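Local coordinates for protein putative GTP pyrophosphokinase (PDB 3L9D) that probably transfers pyrophosphate from ATP to GTP to make the alarmone precursor pppGpp, the first step toward ppGpp, at residues 41-46 with 164-169; 112-117 with 224-229; 129-134 with 155-160; 148-153 with 173-178. One frame throughout, in Å; residues are numbered along the deposited sequence.

Contact 1 of 4, residues 41-46 with 164-169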
loop_
_atom_site.group_PDB
_atom_site.type_symbol
_atom_site.label_atom_id
_atom_site.label_comp_id
_atom_site.label_asym_id
_atom_site.label_seq_id
_atom_site.Cartn_x
_atom_site.Cartn_y
_atom_site.Cartn_z
ATOM N N LEU A 41 0.708 -18.724 8.252
ATOM C CA LEU A 41 0.906 -17.754 7.195
ATOM C C LEU A 41 0.246 -18.148 5.879
ATOM O O LEU A 41 0.137 -17.328 4.963
ATOM C CB LEU A 41 2.403 -17.515 6.986
ATOM C CG LEU A 41 2.964 -16.157 7.436
ATOM C CD1 LEU A 41 2.020 -15.410 8.351
ATOM C CD2 LEU A 41 4.316 -16.304 8.099
ATOM N N ASP A 42 -0.209 -19.391 5.779
ATOM C CA ASP A 42 -0.639 -19.896 4.483
ATOM C C ASP A 42 -1.773 -19.118 3.838
ATOM O O ASP A 42 -1.712 -18.803 2.656
ATOM C CB ASP A 42 -1.009 -21.373 4.540
ATOM C CG ASP A 42 -1.364 -21.925 3.164
ATOM O OD1 ASP A 42 -2.574 -21.937 2.827
ATOM O OD2 ASP A 42 -0.426 -22.302 2.417
ATOM N N PRO A 43 -2.821 -18.810 4.605
ATOM C CA PRO A 43 -3.932 -18.057 4.013
ATOM C C PRO A 43 -3.566 -16.606 3.631
ATOM O O PRO A 43 -4.299 -15.967 2.873
ATOM C CB PRO A 43 -4.986 -18.063 5.121
ATOM C CG PRO A 43 -4.524 -19.078 6.116
ATOM C CD PRO A 43 -3.051 -19.130 6.020
ATOM N N TYR A 44 -2.462 -16.088 4.164
ATOM C CA TYR A 44 -2.012 -14.743 3.820
ATOM C C TYR A 44 -1.216 -14.778 2.537
ATOM O O TYR A 44 -1.262 -13.842 1.735
ATOM C CB TYR A 44 -1.158 -14.131 4.935
ATOM C CG TYR A 44 -1.899 -13.887 6.226
ATOM C CD1 TYR A 44 -2.489 -12.659 6.494
ATOM C CD2 TYR A 44 -2.013 -14.885 7.170
ATOM C CE1 TYR A 44 -3.172 -12.439 7.679
ATOM C CE2 TYR A 44 -2.677 -14.677 8.339
ATOM C CZ TYR A 44 -3.258 -13.457 8.590
ATOM O OH TYR A 44 -3.920 -13.271 9.768
ATOM N N ILE A 45 -0.481 -15.863 2.342
ATOM C CA ILE A 45 0.235 -16.051 1.097
ATOM C C ILE A 45 -0.747 -16.142 -0.065
ATOM O O ILE A 45 -0.542 -15.522 -1.116
ATOM C CB ILE A 45 1.131 -17.296 1.137
ATOM C CG1 ILE A 45 2.330 -17.040 2.056
ATOM C CG2 ILE A 45 1.591 -17.657 -0.283
ATOM C CD1 ILE A 45 2.892 -18.270 2.696
ATOM N N GLN A 46 -1.808 -16.920 0.131
ATOM C CA GLN A 46 -2.883 -17.046 -0.851
ATOM C C GLN A 46 -3.537 -15.695 -1.125
ATOM O O GLN A 46 -3.705 -15.315 -2.287
ATOM C CB GLN A 46 -3.970 -17.988 -0.341
ATOM C CG GLN A 46 -3.535 -19.399 -0.099
ATOM C CD GLN A 46 -4.721 -20.315 0.217
ATOM O OE1 GLN A 46 -4.813 -20.873 1.318
ATOM N NE2 GLN A 46 -5.646 -20.455 -0.747
ATOM N N GLY A 164 -10.966 -24.815 5.051
ATOM C CA GLY A 164 -12.088 -23.919 5.270
ATOM C C GLY A 164 -11.757 -22.456 5.069
ATOM O O GLY A 164 -10.625 -22.107 4.721
ATOM N N GLN A 165 -12.747 -21.597 5.300
ATOM C CA GLN A 165 -12.589 -20.160 5.107
ATOM C C GLN A 165 -11.902 -19.471 6.279
ATOM O O GLN A 165 -12.173 -19.774 7.445
ATOM C CB GLN A 165 -13.940 -19.481 4.821
ATOM C CG GLN A 165 -13.798 -18.006 4.417
ATOM C CD GLN A 165 -15.073 -17.383 3.863
ATOM O OE1 GLN A 165 -15.975 -17.018 4.611
ATOM N NE2 GLN A 165 -15.136 -17.237 2.541
ATOM N N ARG A 166 -11.008 -18.540 5.951
ATOM C CA ARG A 166 -10.337 -17.704 6.939
ATOM C C ARG A 166 -10.542 -16.239 6.584
ATOM O O ARG A 166 -10.323 -15.836 5.430
ATOM C CB ARG A 166 -8.838 -17.984 6.939
ATOM C CG ARG A 166 -8.487 -19.434 6.999
ATOM C CD ARG A 166 -8.161 -19.857 8.417
ATOM N NE ARG A 166 -8.186 -21.315 8.548
ATOM C CZ ARG A 166 -9.298 -22.032 8.720
ATOM N NH1 ARG A 166 -10.489 -21.423 8.787
ATOM N NH2 ARG A 166 -9.221 -23.360 8.829
ATOM N N ILE A 167 -10.945 -15.432 7.558
ATOM C CA ILE A 167 -11.016 -13.994 7.317
ATOM C C ILE A 167 -9.676 -13.383 7.738
ATOM O O ILE A 167 -9.382 -13.330 8.935
ATOM C CB ILE A 167 -12.174 -13.325 8.124
ATOM C CG1 ILE A 167 -13.473 -14.152 8.044
ATOM C CG2 ILE A 167 -12.396 -11.892 7.671
ATOM C CD1 ILE A 167 -14.468 -13.707 6.969
ATOM N N ILE A 168 -8.859 -12.942 6.773
ATOM C CA ILE A 168 -7.583 -12.267 7.081
ATOM C C ILE A 168 -7.626 -10.752 6.817
ATOM O O ILE A 168 -8.466 -10.259 6.082
ATOM C CB ILE A 168 -6.398 -12.889 6.300
ATOM C CG1 ILE A 168 -6.560 -12.680 4.791
ATOM C CG2 ILE A 168 -6.275 -14.381 6.616
ATOM C CD1 ILE A 168 -5.904 -11.458 4.264
ATOM N N MET A 169 -6.713 -10.001 7.417
ATOM C CA MET A 169 -6.657 -8.571 7.140
ATOM C C MET A 169 -5.436 -8.239 6.299
ATOM O O MET A 169 -4.341 -8.739 6.551
ATOM C CB MET A 169 -6.655 -7.757 8.433
ATOM C CG MET A 169 -8.048 -7.443 8.977
ATOM S SD MET A 169 -7.960 -6.368 10.427
ATOM C CE MET A 169 -7.553 -7.550 11.706
HETATM O O HOH W 1 -5.052 -10.628 9.935
#
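With its CG placed anti to the carbonyl carbon (chi1 -65°), Y44 swings its ring off helix 42-46 and alongside I168 of strand 164-169, while in I168 CG2 stands anti to the carbonyl carbon, which turns this methyl to the ring. That methyl sits over one face of the ring in a CH-pi contact, CG2 of I168 lying 3.8 Å from the ring centroid of Y44 and 16° off the normal. The branch carbon follows it in: CB of I168 is 3.5 Å from CE1 of Y44. One residue earlier, P43 adds its ring, with CB 4.2 Å from CG2 of I168 and CG 4.1 Å from CG of R166, whose chain bends at chi2. No direct hydrogen bond joins the two segments. A water does so instead, 2.9 Å from OH of Y44 and accepting from N of M169 at 3.1 Å; OH of Y44 is also hydrogen-bonded to T99. The seam between helix 42-64 and the sheet is thus mainly apolar, built from P43 and Y44, with one buried hydroxyl satisfied by a threonine and a bridging water.

Contact 2 of 4, residues 112-117 with 224-229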
loop_
_atom_site.group_PDB
_atom_site.type_symbol
_atom_site.label_atom_id
_atom_site.label_comp_id
_atom_site.label_asym_id
_atom_site.label_seq_id
_atom_site.Cartn_x
_atom_site.Cartn_y
_atom_site.Cartn_z
ATOM N N VAL A 112 0.016 4.471 -8.184
ATOM C CA VAL A 112 -0.756 5.348 -9.057
ATOM C C VAL A 112 0.146 6.413 -9.654
ATOM O O VAL A 112 1.177 6.739 -9.074
ATOM C CB VAL A 112 -1.904 6.069 -8.295
ATOM C CG1 VAL A 112 -2.936 5.058 -7.753
ATOM C CG2 VAL A 112 -1.330 6.973 -7.181
ATOM N N GLN A 113 -0.252 6.945 -10.809
ATOM C CA GLN A 113 0.502 7.985 -11.490
ATOM C C GLN A 113 0.364 9.387 -10.870
ATOM O O GLN A 113 1.363 10.098 -10.740
ATOM C CB GLN A 113 0.169 8.039 -12.988
ATOM C CG GLN A 113 1.216 8.875 -13.764
ATOM C CD GLN A 113 0.946 9.033 -15.255
ATOM O OE1 GLN A 113 -0.157 8.762 -15.754
ATOM N NE2 GLN A 113 1.963 9.497 -15.974
ATOM N N PHE A 114 -0.854 9.780 -10.491
ATOM C CA PHE A 114 -1.096 11.125 -9.937
ATOM C C PHE A 114 -1.671 11.113 -8.524
ATOM O O PHE A 114 -2.410 10.202 -8.154
ATOM C CB PHE A 114 -2.041 11.909 -10.837
ATOM C CG PHE A 114 -1.548 12.062 -12.239
ATOM C CD1 PHE A 114 -0.452 12.863 -12.519
ATOM C CD2 PHE A 114 -2.188 11.412 -13.289
ATOM C CE1 PHE A 114 0.002 13.010 -13.834
ATOM C CE2 PHE A 114 -1.742 11.556 -14.594
ATOM C CZ PHE A 114 -0.652 12.355 -14.870
ATOM N N VAL A 115 -1.346 12.127 -7.734
ATOM C CA VAL A 115 -1.945 12.249 -6.407
ATOM C C VAL A 115 -3.462 12.071 -6.529
ATOM O O VAL A 115 -4.100 11.348 -5.758
ATOM C CB VAL A 115 -1.653 13.615 -5.786
ATOM C CG1 VAL A 115 -2.681 13.929 -4.733
ATOM C CG2 VAL A 115 -0.239 13.652 -5.208
ATOM N N ASP A 116 -4.022 12.712 -7.543
ATOM C CA ASP A 116 -5.446 12.679 -7.779
ATOM C C ASP A 116 -5.988 11.269 -8.013
ATOM O O ASP A 116 -7.143 10.989 -7.670
ATOM C CB ASP A 116 -5.786 13.600 -8.949
ATOM C CG ASP A 116 -5.188 14.990 -8.781
ATOM O OD1 ASP A 116 -3.982 15.176 -9.075
ATOM O OD2 ASP A 116 -5.925 15.899 -8.348
ATOM N N ASP A 117 -5.175 10.377 -8.581
ATOM C CA ASP A 117 -5.659 9.017 -8.845
ATOM C C ASP A 117 -5.964 8.202 -7.578
ATOM O O ASP A 117 -6.642 7.178 -7.649
ATOM C CB ASP A 117 -4.690 8.242 -9.733
ATOM C CG ASP A 117 -4.610 8.795 -11.128
ATOM O OD1 ASP A 117 -5.649 9.223 -11.675
ATOM O OD2 ASP A 117 -3.496 8.774 -11.690
ATOM N N ASP A 224 -4.342 16.519 -16.769
ATOM C CA ASP A 224 -5.352 16.311 -17.805
ATOM C C ASP A 224 -4.697 16.230 -19.176
ATOM O O ASP A 224 -5.157 15.502 -20.060
ATOM C CB ASP A 224 -6.397 17.432 -17.792
ATOM C CG ASP A 224 -7.301 17.360 -16.597
ATOM O OD1 ASP A 224 -7.946 16.298 -16.427
ATOM O OD2 ASP A 224 -7.351 18.351 -15.829
ATOM N N ASP A 225 -3.619 16.986 -19.338
ATOM C CA ASP A 225 -2.911 17.064 -20.609
ATOM C C ASP A 225 -2.123 15.777 -20.866
ATOM O O ASP A 225 -2.273 15.147 -21.909
ATOM C CB ASP A 225 -1.983 18.281 -20.603
ATOM C CG ASP A 225 -1.746 18.849 -21.989
ATOM O OD1 ASP A 225 -1.001 19.849 -22.090
ATOM O OD2 ASP A 225 -2.297 18.305 -22.971
ATOM N N ILE A 226 -1.297 15.383 -19.904
ATOM C CA ILE A 226 -0.592 14.112 -19.998
ATOM C C ILE A 226 -1.527 12.941 -20.283
ATOM O O ILE A 226 -1.225 12.114 -21.133
ATOM C CB ILE A 226 0.214 13.794 -18.726
ATOM C CG1 ILE A 226 1.322 14.832 -18.527
ATOM C CG2 ILE A 226 0.789 12.379 -18.816
ATOM C CD1 ILE A 226 1.904 14.851 -17.148
ATOM N N LYS A 227 -2.651 12.858 -19.569
ATOM C CA LYS A 227 -3.563 11.719 -19.726
ATOM C C LYS A 227 -4.042 11.695 -21.155
ATOM O O LYS A 227 -4.158 10.636 -21.778
ATOM C CB LYS A 227 -4.791 11.826 -18.812
ATOM C CG LYS A 227 -4.535 11.761 -17.308
ATOM C CD LYS A 227 -5.866 11.854 -16.557
ATOM C CE LYS A 227 -5.697 11.854 -15.045
ATOM N NZ LYS A 227 -7.004 12.039 -14.345
ATOM N N GLU A 228 -4.330 12.889 -21.659
ATOM C CA GLU A 228 -4.830 13.061 -23.011
ATOM C C GLU A 228 -3.816 12.549 -24.026
ATOM O O GLU A 228 -4.184 11.878 -24.992
ATOM C CB GLU A 228 -5.149 14.534 -23.263
ATOM C CG GLU A 228 -5.968 14.793 -24.513
ATOM C CD GLU A 228 -6.727 16.114 -24.451
ATOM O OE1 GLU A 228 -6.805 16.721 -23.349
ATOM O OE2 GLU A 228 -7.253 16.538 -25.506
ATOM N N ALA A 229 -2.541 12.857 -23.806
ATOM C CA ALA A 229 -1.491 12.413 -24.713
ATOM C C ALA A 229 -1.370 10.884 -24.705
ATOM O O ALA A 229 -1.333 10.254 -25.762
ATOM C CB ALA A 229 -0.173 13.069 -24.355
HETATM O O HOH W 2 -6.305 11.563 -11.886
#
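F114, in the loop after strand 106-112, makes apolar contact with I226 and the aliphatic chain of K227 on helix 224-229. CG2 of I226 comes to the edge of the F114 ring, near its plane, at 4.2 Å from CZ. K227 runs past the ring in the opposite direction to the phenylalanine side chain; its CG is 3.9 Å from CE2 of F114 and its CE 3.9 Å from CD2 of the same ring. The K227 chain is extended beyond CG, which carries the ammonium past the ring to the acidic side of the loop. On the loop's own side, CG of Q113 lies over the centre of one face of the F114 ring.

The polar part is indirect. NZ of K227 stops 4.1 Å from OD1 of D117, beyond a salt bridge, and a water modelled between them may bridge the two, though its distances are too short to be relied on. The other oxygen, OD2 of D117, takes a bond from the backbone N of F114 at 3.1 Å, from above the carboxylate plane, and is also hydrogen-bonded to H68. The nearby lysine would probably stabilise the carboxylate's negative charge.

Helix 223-230 thus packs on the turn between strand 106-112 and helix 117-126, beside helix 199-221, where R220 forms a salt bridge with D116 and M219 touches I226.

Contact 3 of 4, residues 129-134 with 155-160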
loop_
_atom_site.group_PDB
_atom_site.type_symbol
_atom_site.label_atom_id
_atom_site.label_comp_id
_atom_site.label_asym_id
_atom_site.label_seq_id
_atom_site.Cartn_x
_atom_site.Cartn_y
_atom_site.Cartn_z
ATOM N N LYS A 129 -17.189 -6.061 -3.361
ATOM C CA LYS A 129 -17.963 -6.932 -2.486
ATOM C C LYS A 129 -17.189 -8.176 -2.043
ATOM O O LYS A 129 -17.685 -8.947 -1.216
ATOM C CB LYS A 129 -19.247 -7.381 -3.186
ATOM C CG LYS A 129 -20.458 -6.507 -2.906
ATOM C CD LYS A 129 -20.210 -5.061 -3.302
ATOM C CE LYS A 129 -21.272 -4.123 -2.714
ATOM N NZ LYS A 129 -22.650 -4.657 -2.944
ATOM N N ASP A 130 -15.996 -8.388 -2.599
ATOM C CA ASP A 130 -15.198 -9.564 -2.254
ATOM C C ASP A 130 -14.212 -9.279 -1.137
ATOM O O ASP A 130 -13.354 -10.094 -0.828
ATOM C CB ASP A 130 -14.446 -10.111 -3.464
ATOM C CG ASP A 130 -13.387 -9.147 -3.987
ATOM O OD1 ASP A 130 -13.533 -7.913 -3.785
ATOM O OD2 ASP A 130 -12.424 -9.637 -4.626
ATOM N N MET A 131 -14.335 -8.098 -0.554
ATOM C CA MET A 131 -13.562 -7.708 0.603
ATOM C C MET A 131 -14.373 -6.590 1.202
ATOM O O MET A 131 -15.258 -6.044 0.552
ATOM C CB MET A 131 -12.162 -7.222 0.199
ATOM C CG MET A 131 -12.139 -5.930 -0.604
ATOM S SD MET A 131 -10.594 -5.550 -1.468
ATOM C CE MET A 131 -10.558 -6.848 -2.692
ATOM N N LYS A 132 -14.088 -6.252 2.448
ATOM C CA LYS A 132 -14.747 -5.124 3.080
ATOM C C LYS A 132 -13.694 -4.156 3.630
ATOM O O LYS A 132 -12.771 -4.567 4.349
ATOM C CB LYS A 132 -15.682 -5.612 4.191
ATOM C CG LYS A 132 -16.608 -4.528 4.731
ATOM C CD LYS A 132 -16.114 -3.937 6.062
ATOM C CE LYS A 132 -16.979 -2.738 6.502
ATOM N NZ LYS A 132 -16.857 -2.499 7.959
ATOM N N VAL A 133 -13.822 -2.882 3.275
ATOM C CA VAL A 133 -12.960 -1.839 3.828
ATOM C C VAL A 133 -13.296 -1.573 5.310
ATOM O O VAL A 133 -14.428 -1.262 5.639
ATOM C CB VAL A 133 -13.084 -0.553 2.986
ATOM C CG1 VAL A 133 -12.237 0.554 3.556
ATOM C CG2 VAL A 133 -12.697 -0.853 1.546
ATOM N N ILE A 134 -12.325 -1.712 6.207
ATOM C CA ILE A 134 -12.616 -1.514 7.629
ATOM C C ILE A 134 -11.819 -0.399 8.279
ATOM O O ILE A 134 -12.088 -0.042 9.429
ATOM C CB ILE A 134 -12.394 -2.770 8.490
ATOM C CG1 ILE A 134 -10.934 -3.179 8.437
ATOM C CG2 ILE A 134 -13.330 -3.901 8.070
ATOM C CD1 ILE A 134 -10.563 -4.120 9.518
ATOM N N VAL A 155 -8.362 -4.022 4.752
ATOM C CA VAL A 155 -9.487 -4.770 4.250
ATOM C C VAL A 155 -9.536 -6.138 4.916
ATOM O O VAL A 155 -8.496 -6.736 5.199
ATOM C CB VAL A 155 -9.465 -4.896 2.698
ATOM C CG1 VAL A 155 -9.673 -3.526 2.039
ATOM C CG2 VAL A 155 -8.164 -5.596 2.190
ATOM N N GLU A 156 -10.750 -6.592 5.223
ATOM C CA GLU A 156 -10.985 -7.977 5.603
ATOM C C GLU A 156 -11.235 -8.737 4.322
ATOM O O GLU A 156 -12.092 -8.351 3.516
ATOM C CB GLU A 156 -12.223 -8.117 6.471
ATOM C CG GLU A 156 -12.102 -7.591 7.852
ATOM C CD GLU A 156 -13.390 -7.757 8.631
ATOM O OE1 GLU A 156 -14.351 -8.354 8.090
ATOM O OE2 GLU A 156 -13.438 -7.292 9.788
ATOM N N TYR A 157 -10.490 -9.820 4.140
ATOM C CA TYR A 157 -10.542 -10.594 2.915
ATOM C C TYR A 157 -10.781 -12.052 3.254
ATOM O O TYR A 157 -9.995 -12.658 3.985
ATOM C CB TYR A 157 -9.244 -10.439 2.124
ATOM C CG TYR A 157 -9.316 -11.115 0.793
ATOM C CD1 TYR A 157 -10.008 -10.531 -0.263
ATOM C CD2 TYR A 157 -8.727 -12.358 0.585
ATOM C CE1 TYR A 157 -10.091 -11.164 -1.502
ATOM C CE2 TYR A 157 -8.816 -13.002 -0.652
ATOM C CZ TYR A 157 -9.492 -12.390 -1.683
ATOM O OH TYR A 157 -9.586 -13.005 -2.900
ATOM N N PRO A 158 -11.895 -12.612 2.764
ATOM C CA PRO A 158 -12.170 -14.027 2.996
ATOM C C PRO A 158 -11.381 -14.881 2.024
ATOM O O PRO A 158 -11.519 -14.730 0.805
ATOM C CB PRO A 158 -13.668 -14.144 2.712
ATOM C CG PRO A 158 -14.206 -12.758 2.876
ATOM C CD PRO A 158 -13.106 -11.878 2.362
ATOM N N VAL A 159 -10.547 -15.766 2.553
ATOM C CA VAL A 159 -9.791 -16.665 1.703
ATOM C C VAL A 159 -10.157 -18.111 1.991
ATOM O O VAL A 159 -10.037 -18.572 3.122
ATOM C CB VAL A 159 -8.276 -16.458 1.863
ATOM C CG1 VAL A 159 -7.879 -16.551 3.310
ATOM C CG2 VAL A 159 -7.519 -17.480 1.031
ATOM N N ASP A 160 -10.621 -18.824 0.968
ATOM C CA ASP A 160 -10.931 -20.245 1.129
ATOM C C ASP A 160 -9.666 -21.071 1.087
ATOM O O ASP A 160 -8.892 -20.936 0.163
ATOM C CB ASP A 160 -11.926 -20.722 0.065
ATOM C CG ASP A 160 -13.307 -20.124 0.266
ATOM O OD1 ASP A 160 -14.173 -20.791 0.878
ATOM O OD2 ASP A 160 -13.507 -18.965 -0.142
#
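The carbonyl O of K132 takes the shorter of the two backbone bonds here, 3.0 Å from N of E156, and CA of V155 adds a CA-H...O contact to the same oxygen at 3.3 Å. The return bond, from N of K132 to O of E156, measures 3.1 Å; both donors lie in the carbonyl planes, with N-H...O angles of 156° and 161°. K132 and E156 therefore form an antiparallel hydrogen-bonded pair, and V133 with V155 the adjoining non-hydrogen-bonded one.

On the face of V133 and V155 the valines touch through CG2 of V133 and CG1 of V155, 4.1 Å apart. M131 joins them with SD against that same CG1 of V155, while its CB reaches the edge of the Y157 ring, 4.0 Å from CD1. I134 points toward strand 155-160 and crosses the E156 chain at about a right angle, laying CG2 3.9 Å from CG of E156. D130 has its backbone O 3.4 Å from CD1 of Y157; its carboxylate turns instead to K54 and R128 in salt bridges.

Strand 132-139 is the outermost of the sheet on this side, with 150-161 between it and 164-176. Helix 42-64 lies over the face bearing M131, which touches L51 and F55, and its E50 takes the hydroxyl of Y157 in a hydrogen bond.

Contact 4 of 4, residues 148-153 with 173-178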
loop_
_atom_site.group_PDB
_atom_site.type_symbol
_atom_site.label_atom_id
_atom_site.label_comp_id
_atom_site.label_asym_id
_atom_site.label_seq_id
_atom_site.Cartn_x
_atom_site.Cartn_y
_atom_site.Cartn_z
ATOM N N TYR A 148 6.687 11.716 4.953
ATOM C CA TYR A 148 5.936 10.571 4.439
ATOM C C TYR A 148 4.613 10.946 3.755
ATOM O O TYR A 148 3.892 11.852 4.183
ATOM C CB TYR A 148 5.654 9.619 5.604
ATOM C CG TYR A 148 4.978 8.317 5.239
ATOM C CD1 TYR A 148 5.680 7.319 4.575
ATOM C CD2 TYR A 148 3.661 8.065 5.608
ATOM C CE1 TYR A 148 5.089 6.126 4.257
ATOM C CE2 TYR A 148 3.054 6.865 5.296
ATOM C CZ TYR A 148 3.778 5.898 4.613
ATOM O OH TYR A 148 3.202 4.689 4.284
ATOM N N ARG A 149 4.287 10.232 2.691
ATOM C CA ARG A 149 3.068 10.505 1.955
ATOM C C ARG A 149 2.536 9.178 1.442
ATOM O O ARG A 149 3.201 8.497 0.668
ATOM C CB ARG A 149 3.348 11.405 0.766
ATOM C CG ARG A 149 3.487 12.855 1.076
ATOM C CD ARG A 149 2.444 13.641 0.307
ATOM N NE ARG A 149 2.799 13.887 -1.093
ATOM C CZ ARG A 149 1.983 14.472 -1.979
ATOM N NH1 ARG A 149 0.760 14.863 -1.609
ATOM N NH2 ARG A 149 2.388 14.671 -3.238
ATOM N N SER A 150 1.339 8.809 1.874
ATOM C CA SER A 150 0.774 7.537 1.481
ATOM C C SER A 150 -0.666 7.464 1.961
ATOM O O SER A 150 -1.091 8.268 2.770
ATOM C CB SER A 150 1.605 6.399 2.072
ATOM O OG SER A 150 1.153 5.150 1.596
ATOM N N TYR A 151 -1.422 6.503 1.454
ATOM C CA TYR A 151 -2.779 6.291 1.935
ATOM C C TYR A 151 -2.962 4.821 2.324
ATOM O O TYR A 151 -2.722 3.932 1.508
ATOM C CB TYR A 151 -3.794 6.701 0.861
ATOM C CG TYR A 151 -5.169 6.964 1.409
ATOM C CD1 TYR A 151 -5.655 8.255 1.506
ATOM C CD2 TYR A 151 -5.983 5.919 1.837
ATOM C CE1 TYR A 151 -6.911 8.510 2.000
ATOM C CE2 TYR A 151 -7.256 6.166 2.352
ATOM C CZ TYR A 151 -7.708 7.465 2.432
ATOM O OH TYR A 151 -8.956 7.739 2.947
ATOM N N HIS A 152 -3.387 4.559 3.556
ATOM C CA HIS A 152 -3.490 3.183 4.031
ATOM C C HIS A 152 -4.918 2.713 4.153
ATOM O O HIS A 152 -5.717 3.357 4.797
ATOM C CB HIS A 152 -2.810 3.026 5.385
ATOM C CG HIS A 152 -1.370 3.434 5.392
ATOM N ND1 HIS A 152 -0.516 3.125 6.425
ATOM C CD2 HIS A 152 -0.634 4.119 4.488
ATOM C CE1 HIS A 152 0.683 3.612 6.163
ATOM N NE2 HIS A 152 0.636 4.220 4.995
ATOM N N VAL A 153 -5.219 1.565 3.547
ATOM C CA VAL A 153 -6.536 0.945 3.648
ATOM C C VAL A 153 -6.402 -0.459 4.216
ATOM O O VAL A 153 -5.562 -1.223 3.773
ATOM C CB VAL A 153 -7.215 0.836 2.272
ATOM C CG1 VAL A 153 -8.580 0.219 2.425
ATOM C CG2 VAL A 153 -7.305 2.208 1.605
ATOM N N GLN A 173 -1.515 -0.146 0.622
ATOM C CA GLN A 173 -1.034 1.232 0.548
ATOM C C GLN A 173 -1.094 1.739 -0.871
ATOM O O GLN A 173 -0.701 1.028 -1.803
ATOM C CB GLN A 173 0.383 1.367 1.105
ATOM C CG GLN A 173 0.420 1.157 2.605
ATOM C CD GLN A 173 1.789 1.365 3.173
ATOM O OE1 GLN A 173 2.504 2.277 2.767
ATOM N NE2 GLN A 173 2.175 0.514 4.115
ATOM N N ILE A 174 -1.590 2.961 -1.029
ATOM C CA ILE A 174 -1.728 3.577 -2.339
ATOM C C ILE A 174 -0.718 4.737 -2.454
ATOM O O ILE A 174 -0.645 5.603 -1.581
ATOM C CB ILE A 174 -3.187 4.039 -2.540
ATOM C CG1 ILE A 174 -4.137 2.901 -2.141
ATOM C CG2 ILE A 174 -3.431 4.497 -3.974
ATOM C CD1 ILE A 174 -5.587 3.291 -1.992
ATOM N N ARG A 175 0.073 4.754 -3.521
ATOM C CA ARG A 175 1.219 5.662 -3.590
ATOM C C ARG A 175 1.514 6.127 -4.998
ATOM O O ARG A 175 1.341 5.373 -5.951
ATOM C CB ARG A 175 2.469 4.939 -3.086
ATOM C CG ARG A 175 2.464 4.614 -1.616
ATOM C CD ARG A 175 3.716 3.865 -1.235
ATOM N NE ARG A 175 3.825 3.645 0.206
ATOM C CZ ARG A 175 4.855 3.040 0.792
ATOM N NH1 ARG A 175 5.871 2.595 0.064
ATOM N NH2 ARG A 175 4.875 2.888 2.107
ATOM N N THR A 176 2.014 7.350 -5.140
ATOM C CA THR A 176 2.656 7.723 -6.407
ATOM C C THR A 176 4.023 7.045 -6.539
ATOM O O THR A 176 4.579 6.521 -5.577
ATOM C CB THR A 176 2.824 9.260 -6.586
ATOM O OG1 THR A 176 3.533 9.824 -5.469
ATOM C CG2 THR A 176 1.482 9.921 -6.727
ATOM N N LEU A 177 4.567 7.054 -7.744
ATOM C CA LEU A 177 5.888 6.504 -7.956
ATOM C C LEU A 177 6.895 7.213 -7.018
ATOM O O LEU A 177 7.695 6.561 -6.323
ATOM C CB LEU A 177 6.252 6.659 -9.432
ATOM C CG LEU A 177 5.472 5.806 -10.463
ATOM C CD1 LEU A 177 4.296 4.981 -9.847
ATOM C CD2 LEU A 177 4.979 6.640 -11.687
ATOM N N ALA A 178 6.821 8.546 -6.966
ATOM C CA ALA A 178 7.704 9.332 -6.095
ATOM C C ALA A 178 7.495 9.038 -4.612
ATOM O O ALA A 178 8.465 8.930 -3.848
ATOM C CB ALA A 178 7.559 10.828 -6.370
#
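Strands 150-153 and 173-176 run antiparallel, with 162° between their directions. Y151 and I174 form the hydrogen-bonded pair, I174 N giving to Y151 O at 2.9 Å and Y151 N to I174 O at 3.3 Å; H152 and Q173 make the neighbouring non-hydrogen-bonded pair. On the face of that second pair the two side chains lie side by side. The Q173 amide stacks over one face of the imidazole, planes 22° apart, and CG of Q173 stands 3.9 Å from the ring centroid of H152. Y148, its chi1 near trans at -175°, reaches back with its hydroxyl to the end of this stack, where OH is hydrogen-bonded to NE2 of H152 at 2.7 Å. The same OH accepts from NH2 of R175 at 3.3 Å, the guanidinium standing nearly perpendicular to the phenol ring, while NE of R175 makes a weak bond to OG of S150. Beyond, E171 takes NE2 of Q173, and N180 takes NH1 of R175. On the other face, CG2 of V153 touches CD1 of I174, and L122 of helix 117-126 packs against both. The two strands are the arms of a beta hairpin within the mixed sheet of the RelA/SpoT nucleotidyltransferase-like domain.

How the contacts relate
From the N terminus, helix 42-64 meets strand 164-176 in contact 1, closing a long loop within which contact 3 is nested. Contact 2 opens at the end of strand 106-112 and closes only at helix 223-230; contacts 3 and 4 both fall inside its loop, whereas contacts 1 and 2 cross. Contacts 3 and 4 cross each other as well, sharing strand 150-161, and contact 4 also crosses contact 1, with which it shares strand 164-176. Contacts 1, 3 and 4 thus follow neighbouring strands of one sheet. Contact 2 joins it where V112 N meets R175 O, and lies about 35 Å from contact 1, centre to centre, across the chain's middle.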